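Side-chain contacts in cytolethal distending toxin protein B (Haemophilus ducreyi, PDB 1SR4), which probably acts as the DNase I-like catalytic subunit of a tripartite bacterial genotoxin, damaging the DNA of host cells: residues R88-V91 and R95-L98; I111-S116 and S121-G126; I219-H224 and R228-E233. One frame throughout, in Å; residues are numbered along the deposited sequence.

Interaction 1 (R88-V91 and R95-L98); sequences RLDV and RVNL
Asp90 and Asn97 face each other across the loop that joins strands 81-87 and 98-102 of a DNase I-like fold, and each puts its side chain onto the other arm's backbone. Two inverse gamma turns, centred on Asp90 and Val96, shape the arms. Along Asp90, CB lies against Val96 N and Asn97 OD1, each 3.4 Å away. CG is swung anti to the backbone N (chi1 -166°), which carries the carboxylate across to the other arm. There OD2 accepts two backbone N-H groups: Val96 N at 2.8 Å, almost straight and on the anti lone pair, and Arg95 N at 3.0 Å, from above the carboxylate plane. OD1 turns to Ala93 N within the loop. Both carboxylate oxygens are also bonded by the toxin's C subunit, through its Thr7 and Thr8, so this loop forms part of the subunit interface. In return, Asn97 OD1 takes Asp90 N at 2.9 Å with the donor close to the line of the C=O bond, while Asn97 ND2 bonds Gly46 O and Asn94 OD1, fixing the amide's flip. Beside this polar exchange, Leu89 CD1 meets Leu98 CD1 at 3.8 Å.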
loop_
_atom_site.group_PDB
_atom_site.type_symbol
_atom_site.label_atom_id
_atom_site.label_comp_id
_atom_site.label_asym_id
_atom_site.label_seq_id
_atom_site.Cartn_x
_atom_site.Cartn_y
_atom_site.Cartn_z
ATOM N N ARG B 88 15.465 2.450 -15.598
ATOM C CA ARG B 88 16.127 1.226 -15.174
ATOM C C ARG B 88 17.618 1.482 -14.940
ATOM O O ARG B 88 18.464 1.103 -15.749
ATOM C CB ARG B 88 15.914 0.147 -16.235
ATOM C CG ARG B 88 16.385 -1.235 -15.844
ATOM C CD ARG B 88 16.199 -2.216 -17.004
ATOM N NE ARG B 88 16.796 -3.511 -16.685
ATOM C CZ ARG B 88 18.091 -3.798 -16.808
ATOM N NH1 ARG B 88 18.944 -2.887 -17.262
ATOM N NH2 ARG B 88 18.540 -4.996 -16.450
ATOM N N LEU B 89 17.918 2.139 -13.827
ATOM C CA LEU B 89 19.286 2.482 -13.451
ATOM C C LEU B 89 20.172 1.297 -13.078
ATOM O O LEU B 89 21.369 1.284 -13.399
ATOM C CB LEU B 89 19.256 3.456 -12.268
ATOM C CG LEU B 89 18.474 4.755 -12.484
ATOM C CD1 LEU B 89 18.348 5.517 -11.167
ATOM C CD2 LEU B 89 19.170 5.597 -13.533
ATOM N N ASP B 90 19.589 0.313 -12.394
ATOM C CA ASP B 90 20.324 -0.857 -11.918
ATOM C C ASP B 90 20.566 -1.927 -12.995
ATOM O O ASP B 90 19.910 -2.967 -13.012
ATOM C CB ASP B 90 19.563 -1.468 -10.730
ATOM C CG ASP B 90 20.389 -2.461 -9.940
ATOM O OD1 ASP B 90 21.518 -2.767 -10.364
ATOM O OD2 ASP B 90 19.901 -2.930 -8.884
ATOM N N VAL B 91 21.539 -1.691 -13.865
ATOM C CA VAL B 91 21.825 -2.655 -14.918
ATOM C C VAL B 91 22.533 -3.877 -14.335
ATOM O O VAL B 91 22.608 -4.911 -14.974
ATOM C CB VAL B 91 22.710 -2.033 -16.035
ATOM C CG1 VAL B 91 21.993 -0.832 -16.658
ATOM C CG2 VAL B 91 24.069 -1.629 -15.472
ATOM N N ARG B 95 17.322 -4.148 -9.659
ATOM C CA ARG B 95 16.399 -3.929 -8.567
ATOM C C ARG B 95 16.346 -2.459 -8.117
ATOM O O ARG B 95 15.267 -1.941 -7.822
ATOM C CB ARG B 95 16.676 -4.891 -7.391
ATOM C CG ARG B 95 17.989 -4.758 -6.665
ATOM C CD ARG B 95 18.106 -5.891 -5.634
ATOM N NE ARG B 95 19.383 -5.839 -4.918
ATOM C CZ ARG B 95 19.667 -4.971 -3.953
ATOM N NH1 ARG B 95 18.765 -4.070 -3.567
ATOM N NH2 ARG B 95 20.860 -4.993 -3.377
ATOM N N VAL B 96 17.479 -1.763 -8.115
ATOM C CA VAL B 96 17.456 -0.380 -7.684
ATOM C C VAL B 96 17.095 0.561 -8.843
ATOM O O VAL B 96 17.929 1.320 -9.346
ATOM C CB VAL B 96 18.795 -0.001 -7.020
ATOM C CG1 VAL B 96 18.727 1.432 -6.484
ATOM C CG2 VAL B 96 19.071 -0.971 -5.850
ATOM N N ASN B 97 15.823 0.496 -9.240
ATOM C CA ASN B 97 15.283 1.287 -10.343
ATOM C C ASN B 97 14.238 2.304 -9.866
ATOM O O ASN B 97 13.620 2.119 -8.814
ATOM C CB ASN B 97 14.635 0.354 -11.378
ATOM C CG ASN B 97 15.621 -0.654 -11.949
ATOM O OD1 ASN B 97 16.755 -0.305 -12.247
ATOM N ND2 ASN B 97 15.191 -1.906 -12.101
ATOM N N LEU B 98 14.039 3.369 -10.642
ATOM C CA LEU B 98 13.058 4.392 -10.278
ATOM C C LEU B 98 11.897 4.366 -11.261
ATOM O O LEU B 98 12.074 4.064 -12.449
ATOM C CB LEU B 98 13.689 5.791 -10.299
ATOM C CG LEU B 98 14.793 6.085 -9.273
ATOM C CD1 LEU B 98 15.450 7.424 -9.594
ATOM C CD2 LEU B 98 14.209 6.086 -7.868
#

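Interaction 2 (I111-S116 and S121-G126); sequences IVHSDS and SRPAVG
Ser114 and Ser121 both hold OG between backbone N and carbonyl carbon (chi1 51° and 64°), and these torsions turn the two hydroxyls toward each other across the two segments. Their OG atoms stand 3.2 Å apart, a long and possible hydrogen bond, since the proton of Ser121 OG has another acceptor within reach. Two waters flank the pair. The first accepts a hydrogen bond from Ser114 OG and donates one to Arg122 O, so the serine reaches the opposite backbone through it. The second lies 2.8 Å from Ser121 OG and gives a weak bond to Asp115 O. Closer to the strands the contact becomes apolar. His113 has CG beside its backbone N (chi1 -67°), which lays one face of the imidazole over Pro123. The proline CB sits 4.0 Å from the ring centroid, displaced toward the CD2 rim, in a CH-pi contact. That same CB touches Ile111 CG2 at 3.9 Å, and it also lies against Val112 O, so one methylene is shared by three consecutive residues.

The frame is a beta hairpin, strands 108-112 and 124-129, at the margin of the six-stranded sheet, one of the two that pack together in the DNase I-like sandwich. Val112 and Ala124 form its last hydrogen-bonded antiparallel pair: Val112 N meets Ala124 O at 3.0 Å, and Ala124 N meets Val112 O at 2.8 Å. Their side chains point to the face covered by helix 147-159, where both touch Ile154. Ile111 and Val125 form the neighbouring non-hydrogen-bonded pair, on the other face. Beyond the pair the loop is held to that helix by Asp115, whose OD1 makes a salt bridge with Arg152, and by the bond from Asn153 ND2 to His113 O.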
loop_
_atom_site.group_PDB
_atom_site.type_symbol
_atom_site.label_atom_id
_atom_site.label_comp_id
_atom_site.label_asym_id
_atom_site.label_seq_id
_atom_site.Cartn_x
_atom_site.Cartn_y
_atom_site.Cartn_z
ATOM N N ILE B 111 15.690 14.726 -16.053
ATOM C CA ILE B 111 16.605 13.917 -15.264
ATOM C C ILE B 111 17.595 14.936 -14.706
ATOM O O ILE B 111 18.194 15.694 -15.465
ATOM C CB ILE B 111 17.381 12.865 -16.111
ATOM C CG1 ILE B 111 16.468 11.700 -16.505
ATOM C CG2 ILE B 111 18.541 12.311 -15.309
ATOM C CD1 ILE B 111 15.567 11.999 -17.677
ATOM N N VAL B 112 17.747 14.982 -13.390
ATOM C CA VAL B 112 18.674 15.930 -12.782
ATOM C C VAL B 112 19.636 15.205 -11.851
ATOM O O VAL B 112 19.215 14.460 -10.956
ATOM C CB VAL B 112 17.923 17.022 -11.995
ATOM C CG1 VAL B 112 18.902 18.053 -11.440
ATOM C CG2 VAL B 112 16.928 17.711 -12.908
ATOM N N HIS B 113 20.933 15.405 -12.084
ATOM C CA HIS B 113 21.961 14.774 -11.267
ATOM C C HIS B 113 22.361 15.654 -10.104
ATOM O O HIS B 113 22.132 16.868 -10.124
ATOM C CB HIS B 113 23.208 14.478 -12.109
ATOM C CG HIS B 113 22.987 13.442 -13.165
ATOM N ND1 HIS B 113 22.451 13.740 -14.400
ATOM C CD2 HIS B 113 23.180 12.101 -13.150
ATOM C CE1 HIS B 113 22.318 12.626 -15.098
ATOM N NE2 HIS B 113 22.753 11.617 -14.363
ATOM N N SER B 114 22.953 15.034 -9.085
ATOM C CA SER B 114 23.446 15.768 -7.928
ATOM C C SER B 114 24.910 16.080 -8.287
ATOM O O SER B 114 25.331 15.796 -9.403
ATOM C CB SER B 114 23.368 14.895 -6.680
ATOM O OG SER B 114 23.970 13.629 -6.914
ATOM N N ASP B 115 25.674 16.647 -7.358
ATOM C CA ASP B 115 27.076 16.977 -7.625
ATOM C C ASP B 115 27.930 15.757 -7.959
ATOM O O ASP B 115 27.750 14.680 -7.389
ATOM C CB ASP B 115 27.718 17.685 -6.424
ATOM C CG ASP B 115 27.354 19.160 -6.340
ATOM O OD1 ASP B 115 26.830 19.711 -7.333
ATOM O OD2 ASP B 115 27.610 19.773 -5.278
ATOM N N SER B 116 28.871 15.942 -8.881
ATOM C CA SER B 116 29.778 14.869 -9.271
ATOM C C SER B 116 30.493 14.351 -8.033
ATOM O O SER B 116 30.933 15.128 -7.189
ATOM C CB SER B 116 30.816 15.383 -10.280
ATOM O OG SER B 116 30.215 15.619 -11.546
ATOM N N SER B 121 25.659 7.764 -6.796
ATOM C CA SER B 121 24.388 8.353 -6.450
ATOM C C SER B 121 23.432 8.213 -7.625
ATOM O O SER B 121 23.846 7.998 -8.775
ATOM C CB SER B 121 24.562 9.826 -6.069
ATOM O OG SER B 121 25.026 10.585 -7.162
ATOM N N ARG B 122 22.145 8.319 -7.323
ATOM C CA ARG B 122 21.077 8.205 -8.320
ATOM C C ARG B 122 20.475 9.583 -8.619
ATOM O O ARG B 122 20.288 10.410 -7.708
ATOM C CB ARG B 122 19.986 7.273 -7.791
ATOM C CG ARG B 122 20.456 5.833 -7.540
ATOM C CD ARG B 122 19.467 5.090 -6.638
ATOM N NE ARG B 122 19.603 5.451 -5.226
ATOM C CZ ARG B 122 20.559 4.989 -4.418
ATOM N NH1 ARG B 122 21.473 4.146 -4.875
ATOM N NH2 ARG B 122 20.586 5.352 -3.141
ATOM N N PRO B 123 20.154 9.851 -9.893
ATOM C CA PRO B 123 19.578 11.146 -10.251
ATOM C C PRO B 123 18.104 11.249 -9.903
ATOM O O PRO B 123 17.441 10.245 -9.627
ATOM C CB PRO B 123 19.794 11.207 -11.765
ATOM C CG PRO B 123 19.552 9.762 -12.166
ATOM C CD PRO B 123 20.328 8.998 -11.091
ATOM N N ALA B 124 17.583 12.467 -9.901
ATOM C CA ALA B 124 16.160 12.640 -9.650
ATOM C C ALA B 124 15.550 12.442 -11.040
ATOM O O ALA B 124 16.115 12.918 -12.040
ATOM C CB ALA B 124 15.869 14.051 -9.135
ATOM N N VAL B 125 14.428 11.730 -11.118
ATOM C CA VAL B 125 13.760 11.491 -12.397
ATOM C C VAL B 125 12.368 12.086 -12.235
ATOM O O VAL B 125 11.698 11.840 -11.231
ATOM C CB VAL B 125 13.674 9.975 -12.697
ATOM C CG1 VAL B 125 12.924 9.723 -14.013
ATOM C CG2 VAL B 125 15.086 9.395 -12.783
ATOM N N GLY B 126 11.928 12.883 -13.202
ATOM C CA GLY B 126 10.621 13.502 -13.053
ATOM C C GLY B 126 9.830 13.759 -14.314
ATOM O O GLY B 126 10.339 13.657 -15.437
HETATM O O HOH W 1 21.856 12.098 -6.390
HETATM O O HOH W 2 27.672 11.372 -7.441
#

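Interaction 3 (I219-H224 and R228-E233); sequences ILHDAH and REQARE
Leaving strand 216-221, the chain at Asp222 comes alongside a single turn of 3-10 helix at 230-232, with Asp222 and Gln230 the nearest pair of CA atoms at 6.7 Å. This connection leads from an inner strand of the six-stranded sheet of the DNase I-like sandwich to strand 235-239, an edge strand of the other sheet. Gln230 carries the contact. Its chain is bent at chi2 (-72°), which folds the amide back over the strand end, where it bonds both backbone groups of a single residue. Asp222 N donates to Gln230 OE1 at 2.8 Å in a nearly straight bond, and Gln230 NE2 gives to Asp222 O at 3.2 Å. The latter oxygen lies in the plane of the amide, but the NE2 comes in above the plane of the carbonyl. Paired this way, the amide imitates a neighbouring strand and is fixed in its flip. The imidazole of His221 lies obliquely beside NE2, with its ND1 bonded to Asn198 O.

Glu233 follows the 3-10 turn, its N held by Gln230 O, and bends back so that its side chain crosses that of Asp222 at about a right angle, the two carboxylate planes 38° apart. Glu233 OE1 is 2.6 Å from Asp222 OD2, a spacing at which one of the acids probably keeps a proton. Leu220 CD1 adds an apolar flank at 3.9 Å from the same OE1. On the backbone, Glu233 O is bonded by Arg107 of the toxin's A subunit. The other oxygen of Asp222 closes an Asx turn: OD1 accepts His224 N at 2.7 Å from above the carboxylate plane and, on its syn lone pair, His224 ND1 at 2.9 Å, within the plane of the imidazole.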
loop_
_atom_site.group_PDB
_atom_site.type_symbol
_atom_site.label_atom_id
_atom_site.label_comp_id
_atom_site.label_asym_id
_atom_site.label_seq_id
_atom_site.Cartn_x
_atom_site.Cartn_y
_atom_site.Cartn_z
ATOM N N ILE B 219 9.814 17.552 -0.770
ATOM C CA ILE B 219 10.271 18.922 -0.663
ATOM C C ILE B 219 9.699 19.586 -1.912
ATOM O O ILE B 219 9.772 19.031 -3.020
ATOM C CB ILE B 219 11.815 19.067 -0.611
ATOM C CG1 ILE B 219 12.159 20.556 -0.472
ATOM C CG2 ILE B 219 12.465 18.476 -1.854
ATOM C CD1 ILE B 219 13.569 20.833 0.053
ATOM N N LEU B 220 9.100 20.757 -1.756
ATOM C CA LEU B 220 8.513 21.381 -2.935
ATOM C C LEU B 220 8.711 22.873 -3.070
ATOM O O LEU B 220 9.078 23.552 -2.121
ATOM C CB LEU B 220 7.018 21.080 -2.978
ATOM C CG LEU B 220 6.141 21.598 -1.842
ATOM C CD1 LEU B 220 5.740 23.048 -2.105
ATOM C CD2 LEU B 220 4.879 20.736 -1.764
ATOM N N HIS B 221 8.489 23.362 -4.282
ATOM C CA HIS B 221 8.572 24.784 -4.562
ATOM C C HIS B 221 7.233 25.126 -5.207
ATOM O O HIS B 221 6.893 24.592 -6.265
ATOM C CB HIS B 221 9.702 25.116 -5.544
ATOM C CG HIS B 221 9.607 26.507 -6.097
ATOM N ND1 HIS B 221 9.704 27.629 -5.302
ATOM C CD2 HIS B 221 9.330 26.955 -7.345
ATOM C CE1 HIS B 221 9.486 28.708 -6.033
ATOM N NE2 HIS B 221 9.257 28.327 -7.276
ATOM N N ASP B 222 6.451 25.978 -4.552
ATOM C CA ASP B 222 5.167 26.383 -5.111
ATOM C C ASP B 222 5.358 27.753 -5.750
ATOM O O ASP B 222 5.529 28.743 -5.047
ATOM C CB ASP B 222 4.105 26.487 -4.023
ATOM C CG ASP B 222 2.746 26.877 -4.579
ATOM O OD1 ASP B 222 2.681 27.442 -5.693
ATOM O OD2 ASP B 222 1.738 26.629 -3.899
ATOM N N ALA B 223 5.330 27.804 -7.074
ATOM C CA ALA B 223 5.522 29.062 -7.791
ATOM C C ALA B 223 4.525 30.153 -7.394
ATOM O O ALA B 223 4.768 31.332 -7.652
ATOM C CB ALA B 223 5.446 28.819 -9.293
ATOM N N HIS B 224 3.402 29.760 -6.788
ATOM C CA HIS B 224 2.380 30.720 -6.366
ATOM C C HIS B 224 2.756 31.420 -5.078
ATOM O O HIS B 224 2.100 32.369 -4.672
ATOM C CB HIS B 224 1.031 30.040 -6.120
ATOM C CG HIS B 224 0.419 29.436 -7.337
ATOM N ND1 HIS B 224 0.757 28.182 -7.797
ATOM C CD2 HIS B 224 -0.526 29.905 -8.182
ATOM C CE1 HIS B 224 0.042 27.904 -8.872
ATOM N NE2 HIS B 224 -0.743 28.933 -9.126
ATOM N N ARG B 228 10.485 32.676 1.159
ATOM C CA ARG B 228 10.264 32.703 2.596
ATOM C C ARG B 228 8.810 32.490 3.010
ATOM O O ARG B 228 8.501 32.477 4.198
ATOM C CB ARG B 228 10.790 34.030 3.169
ATOM C CG ARG B 228 12.302 34.215 2.977
ATOM C CD ARG B 228 12.708 35.680 2.871
ATOM N NE ARG B 228 12.387 36.450 4.069
ATOM C CZ ARG B 228 12.875 36.192 5.281
ATOM N NH1 ARG B 228 13.711 35.174 5.456
ATOM N NH2 ARG B 228 12.533 36.958 6.318
ATOM N N GLU B 229 7.923 32.297 2.039
ATOM C CA GLU B 229 6.505 32.107 2.345
ATOM C C GLU B 229 5.963 30.728 1.939
ATOM O O GLU B 229 4.749 30.508 1.942
ATOM C CB GLU B 229 5.689 33.195 1.645
ATOM C CG GLU B 229 6.176 34.608 1.936
ATOM C CD GLU B 229 5.504 35.223 3.147
ATOM O OE1 GLU B 229 5.019 34.455 4.000
ATOM O OE2 GLU B 229 5.468 36.474 3.247
ATOM N N GLN B 230 6.855 29.803 1.598
ATOM C CA GLN B 230 6.434 28.462 1.176
ATOM C C GLN B 230 5.661 27.693 2.265
ATOM O O GLN B 230 4.854 26.806 1.964
ATOM C CB GLN B 230 7.659 27.669 0.737
ATOM C CG GLN B 230 8.395 28.277 -0.466
ATOM C CD GLN B 230 7.622 28.111 -1.752
ATOM O OE1 GLN B 230 7.082 27.043 -2.020
ATOM N NE2 GLN B 230 7.561 29.162 -2.553
ATOM N N ALA B 231 5.885 28.046 3.527
ATOM C CA ALA B 231 5.194 27.364 4.614
ATOM C C ALA B 231 3.680 27.617 4.564
ATOM O O ALA B 231 2.929 27.050 5.347
ATOM C CB ALA B 231 5.770 27.792 5.959
ATOM N N ARG B 232 3.231 28.469 3.645
ATOM C CA ARG B 232 1.798 28.714 3.507
ATOM C C ARG B 232 1.153 27.570 2.703
ATOM O O ARG B 232 -0.065 27.521 2.544
ATOM C CB ARG B 232 1.534 30.043 2.787
ATOM C CG ARG B 232 1.758 31.309 3.630
ATOM C CD ARG B 232 1.470 32.542 2.770
ATOM N NE ARG B 232 1.674 33.815 3.461
ATOM C CZ ARG B 232 0.927 34.268 4.470
ATOM N NH1 ARG B 232 1.204 35.447 5.023
ATOM N NH2 ARG B 232 -0.096 33.550 4.930
ATOM N N GLU B 233 1.970 26.648 2.197
ATOM C CA GLU B 233 1.448 25.529 1.408
ATOM C C GLU B 233 0.380 24.703 2.152
ATOM O O GLU B 233 0.577 24.301 3.291
ATOM C CB GLU B 233 2.594 24.601 0.992
ATOM C CG GLU B 233 2.204 23.594 -0.095
ATOM C CD GLU B 233 1.765 24.271 -1.382
ATOM O OE1 GLU B 233 2.474 25.195 -1.829
ATOM O OE2 GLU B 233 0.720 23.883 -1.954
#

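In the fold
From the N terminus the three contacts come in series, none nested or crossed, each closing a short loop of three or four intervening residues. Interaction 1 closes the turn between strands 81-87 and 98-102 of the eight-stranded sheet; interaction 2 closes the hairpin at the margin of the six-stranded sheet. These two touch, Leu98 CD1 lying against Pro123 O and Val125 CG2, and so join the two sheets at one end of the sandwich, where the C subunit binds. Interaction 3 belongs to the six-stranded sheet too, but its centre is about 31 Å from that of interaction 1, on the opposite side of the chain's centre; there the connection to strand 235-239 meets the A subunit.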